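Esterase (Alcaligenes sp., PDB 1QLW) is a bacterial carboxylic esterase of the alpha/beta hydrolase fold, which probably hydrolyses carboxylic ester bonds. Local coordinates at residues F21-R26 with S191-K196; D48-R53 with N184-N189. One frame throughout, in Å; residues are numbered along the deposited sequence.

Interaction 1: residues F21-R26 with S191-K196; sequences FFVGGR and SKLAIK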
loop_
_atom_site.group_PDB
_atom_site.type_symbol
_atom_site.label_atom_id
_atom_site.label_comp_id
_atom_site.label_asym_id
_atom_site.label_seq_id
_atom_site.Cartn_x
_atom_site.Cartn_y
_atom_site.Cartn_z
ATOM N N PHE A 21 -4.180 -7.214 7.466
ATOM C CA PHE A 21 -3.996 -6.963 8.890
ATOM C C PHE A 21 -2.593 -6.367 9.064
ATOM O O PHE A 21 -1.827 -6.303 8.095
ATOM C CB PHE A 21 -4.178 -8.212 9.742
ATOM C CG PHE A 21 -3.281 -9.368 9.416
ATOM C CD1 PHE A 21 -3.629 -10.306 8.453
ATOM C CD2 PHE A 21 -2.057 -9.528 10.036
ATOM C CE1 PHE A 21 -2.815 -11.389 8.169
ATOM C CE2 PHE A 21 -1.216 -10.592 9.751
ATOM C CZ PHE A 21 -1.606 -11.522 8.817
ATOM N N PHE A 22 -2.294 -5.979 10.294
ATOM C CA PHE A 22 -0.972 -5.477 10.608
ATOM C C PHE A 22 -0.327 -6.336 11.674
ATOM O O PHE A 22 -0.995 -6.945 12.517
ATOM C CB PHE A 22 -1.029 -4.030 11.151
ATOM C CG PHE A 22 -1.283 -3.058 10.032
ATOM C CD1 PHE A 22 -2.559 -2.846 9.522
ATOM C CD2 PHE A 22 -0.229 -2.351 9.463
ATOM C CE1 PHE A 22 -2.744 -1.984 8.459
ATOM C CE2 PHE A 22 -0.421 -1.469 8.427
ATOM C CZ PHE A 22 -1.692 -1.286 7.915
ATOM N N VAL A 23 1.003 -6.372 11.644
ATOM C CA VAL A 23 1.795 -7.065 12.642
ATOM C C VAL A 23 2.676 -6.040 13.357
ATOM O O VAL A 23 3.347 -5.213 12.745
ATOM C CB VAL A 23 2.713 -8.108 11.976
ATOM C CG1 VAL A 23 3.630 -8.745 12.994
ATOM C CG2 VAL A 23 1.841 -9.117 11.243
ATOM N N GLY A 24 2.674 -6.119 14.691
ATOM C CA GLY A 24 3.618 -5.349 15.472
ATOM C C GLY A 24 3.263 -3.881 15.608
ATOM O O GLY A 24 2.104 -3.458 15.571
ATOM N N GLY A 25 4.314 -3.098 15.818
ATOM C CA GLY A 25 4.186 -1.667 16.103
ATOM C C GLY A 25 4.542 -1.379 17.563
ATOM O O GLY A 25 4.542 -2.236 18.439
ATOM N N ARG A 26 4.899 -0.116 17.770
ATOM C CA ARG A 26 5.194 0.433 19.086
ATOM C C ARG A 26 4.508 1.794 19.171
ATOM O O ARG A 26 4.361 2.491 18.162
ATOM C CB ARG A 26 6.709 0.572 19.287
ATOM C CG ARG A 26 7.460 1.551 18.426
ATOM C CD ARG A 26 8.985 1.510 18.623
ATOM N NE ARG A 26 9.629 2.436 17.688
ATOM C CZ ARG A 26 9.996 3.681 17.909
ATOM N NH1 ARG A 26 9.839 4.175 19.134
ATOM N NH2 ARG A 26 10.467 4.446 16.936
ATOM N N SER A 191 9.010 -12.539 12.256
ATOM C CA SER A 191 8.944 -13.636 13.225
ATOM C C SER A 191 7.533 -13.736 13.794
ATOM O O SER A 191 6.969 -14.823 13.876
ATOM C CB SER A 191 9.941 -13.415 14.352
ATOM O OG SER A 191 9.739 -14.357 15.387
ATOM N N LYS A 192 6.944 -12.593 14.175
ATOM C CA LYS A 192 5.572 -12.637 14.686
ATOM C C LYS A 192 4.650 -13.245 13.655
ATOM O O LYS A 192 3.761 -14.031 14.001
ATOM C CB LYS A 192 5.132 -11.222 15.057
ATOM C CG LYS A 192 5.843 -10.676 16.282
ATOM C CD LYS A 192 5.422 -9.243 16.597
ATOM C CE LYS A 192 5.963 -8.865 17.977
ATOM N NZ LYS A 192 5.574 -7.490 18.368
ATOM N N LEU A 193 4.789 -12.852 12.379
ATOM C CA LEU A 193 3.940 -13.412 11.338
ATOM C C LEU A 193 4.154 -14.906 11.166
ATOM O O LEU A 193 3.193 -15.677 11.074
ATOM C CB LEU A 193 4.183 -12.671 10.024
ATOM C CG LEU A 193 3.370 -13.153 8.818
ATOM C CD1 LEU A 193 1.880 -13.034 9.043
ATOM C CD2 LEU A 193 3.785 -12.421 7.549
ATOM N N ALA A 194 5.416 -15.336 11.120
ATOM C CA ALA A 194 5.697 -16.767 10.960
ATOM C C ALA A 194 5.094 -17.590 12.090
ATOM O O ALA A 194 4.587 -18.697 11.864
ATOM C CB ALA A 194 7.184 -17.002 10.822
ATOM N N ILE A 195 5.191 -17.081 13.313
ATOM C CA ILE A 195 4.633 -17.779 14.477
ATOM C C ILE A 195 3.124 -17.829 14.364
ATOM O O ILE A 195 2.497 -18.859 14.616
ATOM C CB ILE A 195 5.119 -17.106 15.765
ATOM C CG1 ILE A 195 6.630 -17.337 15.926
ATOM C CG2 ILE A 195 4.372 -17.610 16.987
ATOM C CD1 ILE A 195 7.270 -16.451 16.979
ATOM N N LYS A 196 2.491 -16.734 13.971
ATOM C CA LYS A 196 1.047 -16.668 13.797
ATOM C C LYS A 196 0.588 -17.712 12.785
ATOM O O LYS A 196 -0.418 -18.390 12.992
ATOM C CB LYS A 196 0.611 -15.280 13.317
ATOM C CG LYS A 196 -0.829 -15.132 12.876
ATOM C CD LYS A 196 -1.143 -13.749 12.328
ATOM C CE LYS A 196 -2.562 -13.566 11.839
ATOM N NZ LYS A 196 -3.585 -13.802 12.886
#
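Val23 meets Lys192 and Phe21 meets Lys196, so that two residues of the strand each lie alongside the aliphatic part of a helix lysine. With chi1 at 175°, CG1 of Val23 is turned away from the backbone N and meets CB of Lys192 at 3.6 Å; it also touches CD of that lysine farther along. Beyond CG the chain of Lys192 is extended and carries NZ past the valine to a point 4.1 Å from CA of Gly24. The Phe21 ring is met from two directions: CE of Lys196 lies over one face, 4.2 Å from the ring centroid in a CH-pi contact, while CD1 of Leu193 comes in at the edge, in the ring plane, 3.8 Å from CZ. A bend at its last torsion (chi4 59°) leaves NZ of Lys196 5.2 Å from the centroid, at most a weak cation-pi attraction. Lysine suits this margin because its methylenes cover apolar groups while its ammonium stays at the exposed side of the contact; leucine and valine fill the buried side. Gly24 has a positive phi, which glycine accepts readily. The arrangement is helix-on-sheet packing, here of helix 185-197 against strand 13-23, the neighbour of strand 43-57 in the sheet of an alpha/beta hydrolase fold.

Interaction 2: residues D48-R53 with N184-N189; sequences DQMYVR and NPTVAN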
loop_
_atom_site.group_PDB
_atom_site.type_symbol
_atom_site.label_atom_id
_atom_site.label_comp_id
_atom_site.label_asym_id
_atom_site.label_seq_id
_atom_site.Cartn_x
_atom_site.Cartn_y
_atom_site.Cartn_z
ATOM N N ASP A 48 6.209 1.471 13.189
ATOM C CA ASP A 48 6.965 0.239 12.973
ATOM C C ASP A 48 6.120 -0.995 12.657
ATOM O O ASP A 48 6.694 -2.033 12.314
ATOM C CB ASP A 48 7.935 -0.076 14.103
ATOM C CG ASP A 48 9.094 0.891 14.254
ATOM O OD1 ASP A 48 9.389 1.664 13.330
ATOM O OD2 ASP A 48 9.680 0.864 15.356
ATOM N N GLN A 49 4.800 -0.881 12.685
ATOM C CA GLN A 49 3.922 -1.969 12.307
ATOM C C GLN A 49 4.094 -2.295 10.819
ATOM O O GLN A 49 4.449 -1.445 10.001
ATOM C CB GLN A 49 2.456 -1.598 12.591
ATOM C CG GLN A 49 1.910 -0.399 11.811
ATOM C CD GLN A 49 2.109 0.903 12.538
ATOM O OE1 GLN A 49 3.061 1.083 13.277
ATOM N NE2 GLN A 49 1.195 1.856 12.426
ATOM N N MET A 50 3.732 -3.527 10.462
ATOM C CA MET A 50 3.906 -4.046 9.100
ATOM C C MET A 50 2.554 -4.425 8.503
ATOM O O MET A 50 1.856 -5.299 9.060
ATOM C CB MET A 50 4.832 -5.270 9.154
ATOM C CG MET A 50 5.032 -5.968 7.819
ATOM S SD MET A 50 6.183 -7.352 7.963
ATOM C CE MET A 50 5.134 -8.611 8.703
ATOM N N TYR A 51 2.201 -3.815 7.386
ATOM C CA TYR A 51 1.003 -4.168 6.619
ATOM C C TYR A 51 1.169 -5.529 5.959
ATOM O O TYR A 51 2.212 -5.819 5.363
ATOM C CB TYR A 51 0.821 -3.132 5.514
ATOM C CG TYR A 51 -0.287 -3.426 4.521
ATOM C CD1 TYR A 51 -1.632 -3.290 4.882
ATOM C CD2 TYR A 51 0.003 -3.828 3.233
ATOM C CE1 TYR A 51 -2.634 -3.552 3.970
ATOM C CE2 TYR A 51 -1.006 -4.083 2.319
ATOM C CZ TYR A 51 -2.334 -3.925 2.688
ATOM O OH TYR A 51 -3.301 -4.160 1.729
ATOM N N VAL A 52 0.117 -6.336 6.026
ATOM C CA VAL A 52 0.082 -7.655 5.423
ATOM C C VAL A 52 -1.232 -7.837 4.664
ATOM O O VAL A 52 -2.305 -7.716 5.264
ATOM C CB VAL A 52 0.205 -8.775 6.475
ATOM C CG1 VAL A 52 0.306 -10.134 5.788
ATOM C CG2 VAL A 52 1.389 -8.540 7.412
ATOM N N ARG A 53 -1.157 -8.170 3.383
ATOM C CA ARG A 53 -2.327 -8.511 2.571
ATOM C C ARG A 53 -2.236 -9.995 2.267
ATOM O O ARG A 53 -1.200 -10.457 1.770
ATOM C CB ARG A 53 -2.336 -7.717 1.267
ATOM C CG ARG A 53 -3.476 -8.088 0.331
ATOM C CD ARG A 53 -4.795 -7.680 0.875
ATOM N NE ARG A 53 -5.817 -7.710 -0.169
ATOM C CZ ARG A 53 -7.106 -7.516 0.057
ATOM N NH1 ARG A 53 -7.453 -7.301 1.318
ATOM N NH2 ARG A 53 -8.002 -7.529 -0.921
ATOM N N ASN A 184 16.244 -4.121 10.699
ATOM C CA ASN A 184 15.042 -3.325 10.441
ATOM C C ASN A 184 13.888 -3.923 11.215
ATOM O O ASN A 184 13.807 -5.136 11.386
ATOM C CB ASN A 184 14.798 -3.385 8.923
ATOM C CG ASN A 184 13.655 -2.486 8.494
ATOM O OD1 ASN A 184 13.882 -1.287 8.202
ATOM N ND2 ASN A 184 12.480 -3.019 8.472
ATOM N N PRO A 185 12.928 -3.116 11.656
ATOM C CA PRO A 185 11.757 -3.614 12.374
ATOM C C PRO A 185 10.964 -4.672 11.642
ATOM O O PRO A 185 10.268 -5.502 12.262
ATOM C CB PRO A 185 10.932 -2.354 12.658
ATOM C CG PRO A 185 11.966 -1.276 12.774
ATOM C CD PRO A 185 12.945 -1.633 11.678
ATOM N N THR A 186 11.059 -4.728 10.304
ATOM C CA THR A 186 10.411 -5.793 9.551
ATOM C C THR A 186 10.853 -7.162 10.046
ATOM O O THR A 186 10.074 -8.112 10.016
ATOM C CB THR A 186 10.717 -5.638 8.050
ATOM O OG1 THR A 186 10.292 -4.352 7.583
ATOM C CG2 THR A 186 10.036 -6.691 7.221
ATOM N N VAL A 187 12.117 -7.307 10.425
ATOM C CA VAL A 187 12.651 -8.605 10.846
ATOM C C VAL A 187 11.887 -9.197 12.005
ATOM O O VAL A 187 11.453 -10.361 11.940
ATOM C CB VAL A 187 14.150 -8.432 11.161
ATOM C CG1 VAL A 187 14.703 -9.678 11.851
ATOM C CG2 VAL A 187 14.920 -8.152 9.869
ATOM N N ALA A 188 11.697 -8.433 13.095
ATOM C CA ALA A 188 10.930 -8.948 14.212
ATOM C C ALA A 188 9.479 -9.204 13.822
ATOM O O ALA A 188 8.848 -10.141 14.298
ATOM C CB ALA A 188 10.966 -7.973 15.372
ATOM N N ASN A 189 8.915 -8.348 12.971
ATOM C CA ASN A 189 7.538 -8.543 12.526
ATOM C C ASN A 189 7.383 -9.810 11.701
ATOM O O ASN A 189 6.347 -10.478 11.796
ATOM C CB ASN A 189 7.055 -7.310 11.767
ATOM C CG ASN A 189 6.841 -6.138 12.711
ATOM O OD1 ASN A 189 6.476 -6.332 13.863
ATOM N ND2 ASN A 189 7.055 -4.942 12.193
#
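Asn189 reaches from the helix to the backbone of Asp48: its short amide lets ND2 donate to O of Asp48 at 2.9 Å. The acceptor lies in the amide plane and the donor in the carbonyl plane, but the N-H...O angle of 134° makes the bond distinctly bent. Met50 slides past Asn189 in the opposite direction. Its CB is 3.8 Å from ND2 of Asn189, and its unbranched chain can bend at chi3 (78°), laying SD and CE along that side chain, with CE 3.8 Å from CB of Asn189. SD of Met50 also meets CG2 of Thr186 at 4.0 Å, the side chains crossing at about a right angle. CG of Pro185 packs 3.9 Å from CG of Asp48; proline suits this first helical turn, where a backbone N-H has no acceptor a turn earlier in the helix. Ser105 positions several groups: its OG is a second partner for O of Asp48 and bonds weakly to ND2 of Asn189, and its N bonds to OG1 of Thr186, a residue that thus offers both methyl and hydroxyl. The carboxylate of Asp48 pairs with Arg26. Strand 43-57 lies between strands 13-23 and 99-103, Met50 and Thr186 both touch Ile102 of the latter, and helix 211-218 packs against Thr186 and Val187.

How the interactions relate
Interactions 1 and 2 follow one another along helix 185-197, their centres about 7 Å apart: its first turns lie on strand 43-57 and its later turns on strand 13-23. The two strands are antiparallel neighbours, joined by backbone bonds such as the probable one from N of Val52 to O of Phe21, 2.8 Å. A salt bridge of 2.8 Å between NE of Arg26 and OD2 of Asp48 joins the start of the next strand, 26-30, to strand 43-57. Asn189 also serves both contacts, since its backbone O packs 3.4 Å from CG1 of Val23. Both contacts reach the second subunit: Gln170 of that subunit accepts from NE2 of Gln49 through its backbone O and donates from its NE2 to O of Gly24.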